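PDB 2D4E: 5-carboxymethyl-2-hydroxymuconate semialdehyde dehydrogenase from Thermus thermophilus, which probably catalyses the NAD-dependent oxidation of 5-carboxymethyl-2-hydroxymuconate semialdehyde to the corresponding acid. Local coordinates for residues D291-Q296 / G323-R328; R310-E315 / I418-E423; L437-F442 / G459-N464. One frame throughout, in Å; residues are numbered along the deposited sequence.

Contact 1 of 3, residues D291-Q296 / G323-R328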
# COMPACT_ATOMS: atom_id res chain seq x y z
N ASP C 291 -1.17 32.11 20.59
CA ASP C 291 -1.95 32.39 19.39
C ASP C 291 -2.82 31.20 19.04
O ASP C 291 -4.00 31.34 18.76
CB ASP C 291 -1.04 32.70 18.21
CG ASP C 291 -0.47 34.10 18.26
OD1 ASP C 291 0.45 34.38 17.47
OD2 ASP C 291 -0.94 34.92 19.07
N ALA C 292 -2.21 30.01 19.06
CA ALA C 292 -2.91 28.78 18.71
C ALA C 292 -4.09 28.41 19.60
O ALA C 292 -5.19 28.16 19.10
CB ALA C 292 -1.92 27.63 18.67
N VAL C 293 -3.89 28.37 20.92
CA VAL C 293 -4.98 28.00 21.82
C VAL C 293 -6.10 29.04 21.82
O VAL C 293 -7.27 28.69 21.92
CB VAL C 293 -4.49 27.75 23.27
CG1 VAL C 293 -3.36 26.72 23.27
CG2 VAL C 293 -4.04 29.05 23.92
N VAL C 294 -5.75 30.32 21.69
CA VAL C 294 -6.81 31.33 21.66
C VAL C 294 -7.66 31.12 20.41
O VAL C 294 -8.89 31.13 20.47
CB VAL C 294 -6.23 32.76 21.66
CG1 VAL C 294 -7.36 33.77 21.43
CG2 VAL C 294 -5.53 33.03 22.98
N PHE C 295 -7.00 30.92 19.28
CA PHE C 295 -7.71 30.71 18.02
C PHE C 295 -8.49 29.40 18.00
O PHE C 295 -9.64 29.37 17.57
CB PHE C 295 -6.73 30.72 16.84
CG PHE C 295 -7.29 30.14 15.57
CD1 PHE C 295 -7.25 28.77 15.34
CD2 PHE C 295 -7.89 30.96 14.62
CE1 PHE C 295 -7.80 28.22 14.18
CE2 PHE C 295 -8.44 30.42 13.45
CZ PHE C 295 -8.40 29.06 13.23
N GLN C 296 -7.86 28.33 18.46
CA GLN C 296 -8.48 27.00 18.43
C GLN C 296 -9.76 26.84 19.26
O GLN C 296 -10.53 25.90 19.04
CB GLN C 296 -7.46 25.94 18.82
CG GLN C 296 -7.76 24.56 18.25
CD GLN C 296 -7.94 24.59 16.74
OE1 GLN C 296 -7.03 24.97 16.00
NE2 GLN C 296 -9.13 24.21 16.27
N GLY C 323 -3.17 33.78 32.25
CA GLY C 323 -3.45 35.20 32.38
C GLY C 323 -3.42 35.83 31.00
O GLY C 323 -4.25 36.69 30.68
N LYS C 324 -2.48 35.40 30.17
CA LYS C 324 -2.38 35.94 28.82
C LYS C 324 -3.53 35.47 27.93
O LYS C 324 -3.94 36.20 27.03
CB LYS C 324 -1.03 35.57 28.20
CG LYS C 324 0.09 36.46 28.72
CD LYS C 324 1.47 35.94 28.38
CE LYS C 324 2.52 36.81 29.05
NZ LYS C 324 3.85 36.16 29.00
N VAL C 325 -4.04 34.28 28.19
CA VAL C 325 -5.16 33.77 27.41
C VAL C 325 -6.38 34.64 27.72
O VAL C 325 -7.13 35.03 26.82
CB VAL C 325 -5.48 32.30 27.77
CG1 VAL C 325 -6.80 31.88 27.14
CG2 VAL C 325 -4.36 31.38 27.27
N VAL C 326 -6.56 34.95 29.00
CA VAL C 326 -7.67 35.77 29.46
C VAL C 326 -7.69 37.16 28.81
O VAL C 326 -8.74 37.62 28.35
CB VAL C 326 -7.65 35.93 31.00
CG1 VAL C 326 -8.75 36.89 31.45
CG2 VAL C 326 -7.83 34.57 31.65
N GLU C 327 -6.55 37.84 28.77
CA GLU C 327 -6.50 39.17 28.17
C GLU C 327 -6.77 39.12 26.68
O GLU C 327 -7.40 40.03 26.13
CB GLU C 327 -5.15 39.84 28.45
CG GLU C 327 -4.94 40.21 29.91
CD GLU C 327 -6.16 40.90 30.52
OE1 GLU C 327 -6.59 41.94 29.98
OE2 GLU C 327 -6.68 40.40 31.55
N ARG C 328 -6.32 38.07 26.01
CA ARG C 328 -6.58 37.94 24.58
C ARG C 328 -8.08 37.73 24.36
O ARG C 328 -8.68 38.34 23.48
CB ARG C 328 -5.77 36.77 24.00
CG ARG C 328 -4.28 37.07 23.86
CD ARG C 328 -4.01 38.02 22.70
NE ARG C 328 -4.23 37.34 21.42
CZ ARG C 328 -3.34 36.54 20.83
NH1 ARG C 328 -2.15 36.33 21.39
NH2 ARG C 328 -3.66 35.92 19.70
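Arg328 reaches Asp291 with both terminal nitrogens, and both settle on one oxygen: NH1 of Arg328 lies 3.0 Å from Asp291 OD2, and Arg328 NH2 stands at the same 3.0 Å from that OD2 atom. This end-on salt bridge forks onto a single acceptor, unlike the paired form in which each carboxylate oxygen takes its own N-H. The gripped oxygen sits at the guanidinium edge, close to its plane, yet the carboxylate is turned 71° away from that plane. NH1 arrives nearly along the C-O axis, whereas NH2 comes to the anti side and well out of the carboxylate plane. A folded chain, bent at chi2 (-74°) and again at chi3, carries the guanidinium to its mate.

Beneath the ion pair the helices touch more sparsely. Their axes cross at 49° and stay 10.2 Å apart at closest, a gap bridged by valine methyls. Val294 CG2 rests 3.9 Å from Arg328 CB, so the arginine also serves as an apolar partner, and Val293 CG2 meets Val325 CG2 at 4.1 Å. Val294 CG2 and Val325 CG1, 4.5 Å apart, make the slackest touch. The solvent side belongs to helix 315-331, where exposed Lys324 and Glu327 turn from the contact and pair with Asp320 and Arg330 of their own helix.

The ionic edge, by contrast, is covered by the C-terminal tail of a second subunit: Lys512 and Lys515 of that subunit form salt bridges with Asp291, and its Phe513 O accepts from Arg328 NH2. Asp291 therefore faces three cationic groups, which would probably stabilise its negative charge although it is buried, and the pair that ties two helices together also becomes part of a subunit interface.

Contact 2 of 3, residues R310-E315 / I418-E423; sequences RLLVEE and IPFKDE
Leu312, Val313 and Glu314 pair in parallel register with Ile418, Pro419 and Phe420, making strands 310-314 and 414-420 neighbours in the mixed beta-sheet that forms the core of the catalytic domain in aldehyde dehydrogenases. Four backbone hydrogen bonds carry the ladder. Ile418 N to Leu311 O is the shortest, 2.7 Å, and nearly straight at 170°; Val313 N to Ile418 O and Glu315 N to Phe420 O follow. Phe420 N reaches Val313 O at 3.2 Å from above the carbonyl plane, and so is less well directed.

Apolar packing fills the face that carries Leu312, Ile418 and Phe420. Leu312 and Ile418 lie side by side, Leu312 CD2 touching Ile418 CB at 3.6 Å, with Lys429 and Ala430 of helix 423-431 over the leucine. Phe420 has CG between its backbone N and carbonyl carbon (chi1 66°), which folds the ring back across the neighbouring strand. One ring face then covers the peptide between Val313 and Glu314, Glu314 N standing 3.2 Å above the ring plane toward its rim, while Glu314 CB packs 3.5 Å from Phe420 CE1 and Leu312 CB 3.7 Å from Phe420 CD2. With an alanine here, that peptide is likely to lose its cover, and Leu312 CB and Glu314 CB their aromatic partner.

The acidic ends have backbone partners: Glu314 OE1 accepts from Ala282 N, and Asp422, N-cap of helix 423-431, from Glu425 N. At the Phe420 ring edge, near its plane, Leu312 O lies 3.3 Å from Phe420 CE2.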
# COMPACT_ATOMS: atom_id res chain seq x y z
N ARG C 310 -10.51 22.40 26.33
CA ARG C 310 -9.80 22.16 27.58
C ARG C 310 -8.35 22.57 27.35
O ARG C 310 -7.71 22.13 26.41
CB ARG C 310 -9.85 20.68 27.99
CG ARG C 310 -11.15 20.24 28.64
CD ARG C 310 -11.01 18.80 29.11
NE ARG C 310 -10.71 17.89 28.00
CZ ARG C 310 -9.97 16.79 28.11
NH1 ARG C 310 -9.45 16.44 29.28
NH2 ARG C 310 -9.76 16.02 27.05
N LEU C 311 -7.86 23.46 28.21
CA LEU C 311 -6.50 23.94 28.12
C LEU C 311 -5.70 23.44 29.32
O LEU C 311 -5.91 23.89 30.45
CB LEU C 311 -6.49 25.48 28.10
CG LEU C 311 -5.11 26.14 28.20
CD1 LEU C 311 -4.24 25.66 27.03
CD2 LEU C 311 -5.25 27.65 28.19
N LEU C 312 -4.78 22.51 29.08
CA LEU C 312 -3.95 21.95 30.14
C LEU C 312 -2.61 22.66 30.11
O LEU C 312 -1.88 22.57 29.12
CB LEU C 312 -3.77 20.45 29.93
CG LEU C 312 -5.00 19.62 30.28
CD1 LEU C 312 -4.97 18.25 29.59
CD2 LEU C 312 -5.06 19.46 31.79
N VAL C 313 -2.28 23.37 31.18
CA VAL C 313 -1.04 24.12 31.25
C VAL C 313 -0.17 23.68 32.42
O VAL C 313 -0.65 23.53 33.55
CB VAL C 313 -1.33 25.63 31.38
CG1 VAL C 313 -0.03 26.42 31.33
CG2 VAL C 313 -2.28 26.06 30.27
N GLU C 314 1.11 23.45 32.15
CA GLU C 314 2.04 23.03 33.19
C GLU C 314 2.00 24.08 34.31
O GLU C 314 2.03 25.28 34.04
CB GLU C 314 3.45 22.90 32.61
CG GLU C 314 4.43 22.15 33.50
CD GLU C 314 5.74 21.83 32.79
OE1 GLU C 314 5.87 22.17 31.59
OE2 GLU C 314 6.63 21.24 33.43
N GLU C 315 1.93 23.61 35.55
CA GLU C 315 1.83 24.47 36.72
C GLU C 315 2.76 25.67 36.80
O GLU C 315 2.30 26.78 37.08
CB GLU C 315 1.98 23.64 38.00
CG GLU C 315 0.84 22.66 38.22
CD GLU C 315 0.97 21.87 39.51
OE1 GLU C 315 0.09 21.02 39.78
OE2 GLU C 315 1.96 22.09 40.25
N ILE C 418 -6.93 23.97 32.94
CA ILE C 418 -6.63 23.00 33.99
C ILE C 418 -5.12 22.80 34.11
O ILE C 418 -4.45 22.57 33.10
CB ILE C 418 -7.28 21.65 33.66
CG1 ILE C 418 -8.77 21.86 33.36
CG2 ILE C 418 -7.12 20.67 34.82
CD1 ILE C 418 -9.42 20.72 32.61
N PRO C 419 -4.58 22.87 35.33
CA PRO C 419 -3.14 22.69 35.55
C PRO C 419 -2.68 21.24 35.61
O PRO C 419 -3.47 20.33 35.88
CB PRO C 419 -2.91 23.39 36.88
CG PRO C 419 -4.16 23.05 37.63
CD PRO C 419 -5.24 23.29 36.58
N PHE C 420 -1.40 21.02 35.33
CA PHE C 420 -0.82 19.68 35.44
C PHE C 420 0.60 19.87 35.94
O PHE C 420 1.25 20.87 35.60
CB PHE C 420 -0.90 18.90 34.11
CG PHE C 420 -0.05 19.47 33.00
CD1 PHE C 420 1.33 19.26 32.98
CD2 PHE C 420 -0.64 20.14 31.93
CE1 PHE C 420 2.11 19.72 31.91
CE2 PHE C 420 0.12 20.60 30.87
CZ PHE C 420 1.50 20.39 30.85
N LYS C 421 1.07 18.95 36.77
CA LYS C 421 2.41 19.07 37.33
C LYS C 421 3.51 18.43 36.50
O LYS C 421 4.67 18.81 36.62
CB LYS C 421 2.44 18.50 38.76
CG LYS C 421 2.41 16.98 38.83
CD LYS C 421 2.42 16.50 40.27
CE LYS C 421 2.80 15.03 40.37
NZ LYS C 421 1.88 14.16 39.59
N ASP C 422 3.15 17.47 35.66
CA ASP C 422 4.15 16.81 34.82
C ASP C 422 3.52 16.10 33.62
O ASP C 422 2.30 16.00 33.51
CB ASP C 422 4.97 15.82 35.66
CG ASP C 422 4.12 14.74 36.31
OD1 ASP C 422 4.60 14.12 37.28
OD2 ASP C 422 2.97 14.52 35.86
N GLU C 423 4.38 15.60 32.73
CA GLU C 423 3.93 14.92 31.52
C GLU C 423 2.90 13.83 31.80
O GLU C 423 1.84 13.78 31.17
CB GLU C 423 5.13 14.33 30.77
CG GLU C 423 4.76 13.60 29.49
CD GLU C 423 5.97 13.08 28.73
OE1 GLU C 423 5.79 12.16 27.90
OE2 GLU C 423 7.10 13.58 28.96
O HOH W 1 6.25 20.48 35.91

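Contact 3 of 3, residues L437-F442 / G459-N464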
# COMPACT_ATOMS: atom_id res chain seq x y z
N LEU C 437 -11.51 13.11 19.81
CA LEU C 437 -11.45 13.60 18.43
C LEU C 437 -10.04 14.13 18.12
O LEU C 437 -9.28 13.50 17.39
CB LEU C 437 -12.50 14.70 18.22
CG LEU C 437 -12.66 15.23 16.79
CD1 LEU C 437 -12.89 14.07 15.82
CD2 LEU C 437 -13.82 16.20 16.74
N ALA C 438 -9.69 15.28 18.69
CA ALA C 438 -8.37 15.85 18.46
C ALA C 438 -7.61 16.15 19.75
O ALA C 438 -8.15 16.03 20.85
CB ALA C 438 -8.49 17.13 17.63
N ALA C 439 -6.35 16.54 19.61
CA ALA C 439 -5.51 16.89 20.74
C ALA C 439 -4.41 17.78 20.18
O ALA C 439 -4.01 17.62 19.03
CB ALA C 439 -4.90 15.63 21.38
N TYR C 440 -3.95 18.74 20.98
CA TYR C 440 -2.91 19.67 20.56
C TYR C 440 -1.80 19.71 21.61
O TYR C 440 -2.05 19.91 22.80
CB TYR C 440 -3.50 21.07 20.38
CG TYR C 440 -4.71 21.10 19.47
CD1 TYR C 440 -5.97 20.70 19.93
CD2 TYR C 440 -4.59 21.46 18.13
CE1 TYR C 440 -7.07 20.67 19.08
CE2 TYR C 440 -5.68 21.44 17.26
CZ TYR C 440 -6.92 21.04 17.75
OH TYR C 440 -8.01 21.00 16.90
N VAL C 441 -0.56 19.51 21.16
CA VAL C 441 0.56 19.49 22.07
C VAL C 441 1.59 20.56 21.74
O VAL C 441 2.08 20.64 20.61
CB VAL C 441 1.26 18.12 22.04
CG1 VAL C 441 2.33 18.06 23.12
CG2 VAL C 441 0.23 17.01 22.22
N PHE C 442 1.91 21.37 22.74
CA PHE C 442 2.88 22.43 22.57
C PHE C 442 4.07 22.20 23.49
O PHE C 442 3.99 22.38 24.71
CB PHE C 442 2.22 23.79 22.83
CG PHE C 442 1.07 24.09 21.91
CD1 PHE C 442 -0.21 23.63 22.20
CD2 PHE C 442 1.28 24.79 20.72
CE1 PHE C 442 -1.27 23.87 21.32
CE2 PHE C 442 0.23 25.02 19.83
CZ PHE C 442 -1.05 24.56 20.13
N GLY C 459 -8.16 10.85 17.31
CA GLY C 459 -7.95 10.48 15.93
C GLY C 459 -6.90 11.37 15.30
O GLY C 459 -6.20 10.95 14.38
N MET C 460 -6.78 12.59 15.81
CA MET C 460 -5.82 13.57 15.28
C MET C 460 -5.03 14.30 16.36
O MET C 460 -5.60 14.81 17.32
CB MET C 460 -6.54 14.64 14.45
CG MET C 460 -6.92 14.26 13.03
SD MET C 460 -8.28 13.11 12.99
CE MET C 460 -9.51 14.01 13.92
N VAL C 461 -3.72 14.37 16.19
CA VAL C 461 -2.86 15.08 17.13
C VAL C 461 -2.07 16.12 16.34
O VAL C 461 -1.49 15.82 15.29
CB VAL C 461 -1.88 14.14 17.85
CG1 VAL C 461 -0.92 14.96 18.72
CG2 VAL C 461 -2.65 13.14 18.73
N TYR C 462 -2.07 17.35 16.85
CA TYR C 462 -1.34 18.44 16.22
C TYR C 462 -0.23 18.87 17.17
O TYR C 462 -0.48 19.18 18.34
CB TYR C 462 -2.28 19.61 15.93
CG TYR C 462 -3.33 19.27 14.90
CD1 TYR C 462 -3.07 19.42 13.53
CD2 TYR C 462 -4.56 18.73 15.28
CE1 TYR C 462 -4.02 19.04 12.58
CE2 TYR C 462 -5.50 18.35 14.34
CZ TYR C 462 -5.23 18.51 12.99
OH TYR C 462 -6.17 18.14 12.07
N LEU C 463 0.99 18.87 16.67
CA LEU C 463 2.14 19.26 17.46
C LEU C 463 2.56 20.67 17.11
O LEU C 463 2.84 20.98 15.96
CB LEU C 463 3.30 18.30 17.21
CG LEU C 463 3.02 16.82 17.52
CD1 LEU C 463 4.26 15.98 17.21
CD2 LEU C 463 2.61 16.67 18.98
N ASN C 464 2.55 21.54 18.12
CA ASN C 464 2.95 22.93 17.96
C ASN C 464 2.24 23.74 16.89
O ASN C 464 2.86 24.54 16.18
CB ASN C 464 4.47 23.01 17.75
CG ASN C 464 5.23 22.48 18.95
OD1 ASN C 464 4.83 22.70 20.09
ND2 ASN C 464 6.34 21.79 18.69
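Leu437 O is gripped by two successive backbone donors: Met460 N, at the start of the facing strand, 3.1 Å away and nearly in line with the carbonyl, and Gly459 N, in the loop just before it, whose bond is bent and weak. From there the parallel ladder runs in step to its far end, where Asn464 N meets Val441 O at 2.7 Å and 170°. The two strands are the limbs of a beta-alpha-beta crossover through helix 446-455.

On one face Tyr440 and Tyr462 lie side by side, pointing the same way. Their planes are only 16° apart, but the rings are slid so far, 5.4 Å between centroids, that they barely overlap, and Tyr440 CE2 meets Tyr462 CD2 at 3.5 Å. The Tyr440 hydroxyl is bonded to Thr306 O and Asn467 ND2. On the other face Leu463 CD2 tucks 3.6 Å from Val441 CB, and the valine also packs on Leu452 of the crossover helix.

Leu437 touches the bound NAD, and Met460 to Tyr462 pair in parallel with a strand of a second subunit. With main-chain bonds on both flanks of 460-463 and largely apolar faces, the pair is held mainly by backbone bonding, and links a cofactor pocket to a sheet that runs on into that subunit.

Overall arrangement
All three contacts are largely buried, yet they differ in chemistry. Contacts 2 and 3 lie in the same mixed sheet, separated by strand 277-280, and rely on parallel main-chain ladders; contact 1 joins two helices that pack on that sheet, relying on side chains alone. Its valines reach both ladders: Val293 touches Leu311 of contact 2 and Phe442 of contact 3, and Val325 also meets Leu311. Contact 2, with exposed Glu315 and Lys421 at its end, lies nearest solvent and touches no other subunit. Contacts 1 and 3 both meet the second subunit, the former mainly through charged groups, the latter by extending the sheet.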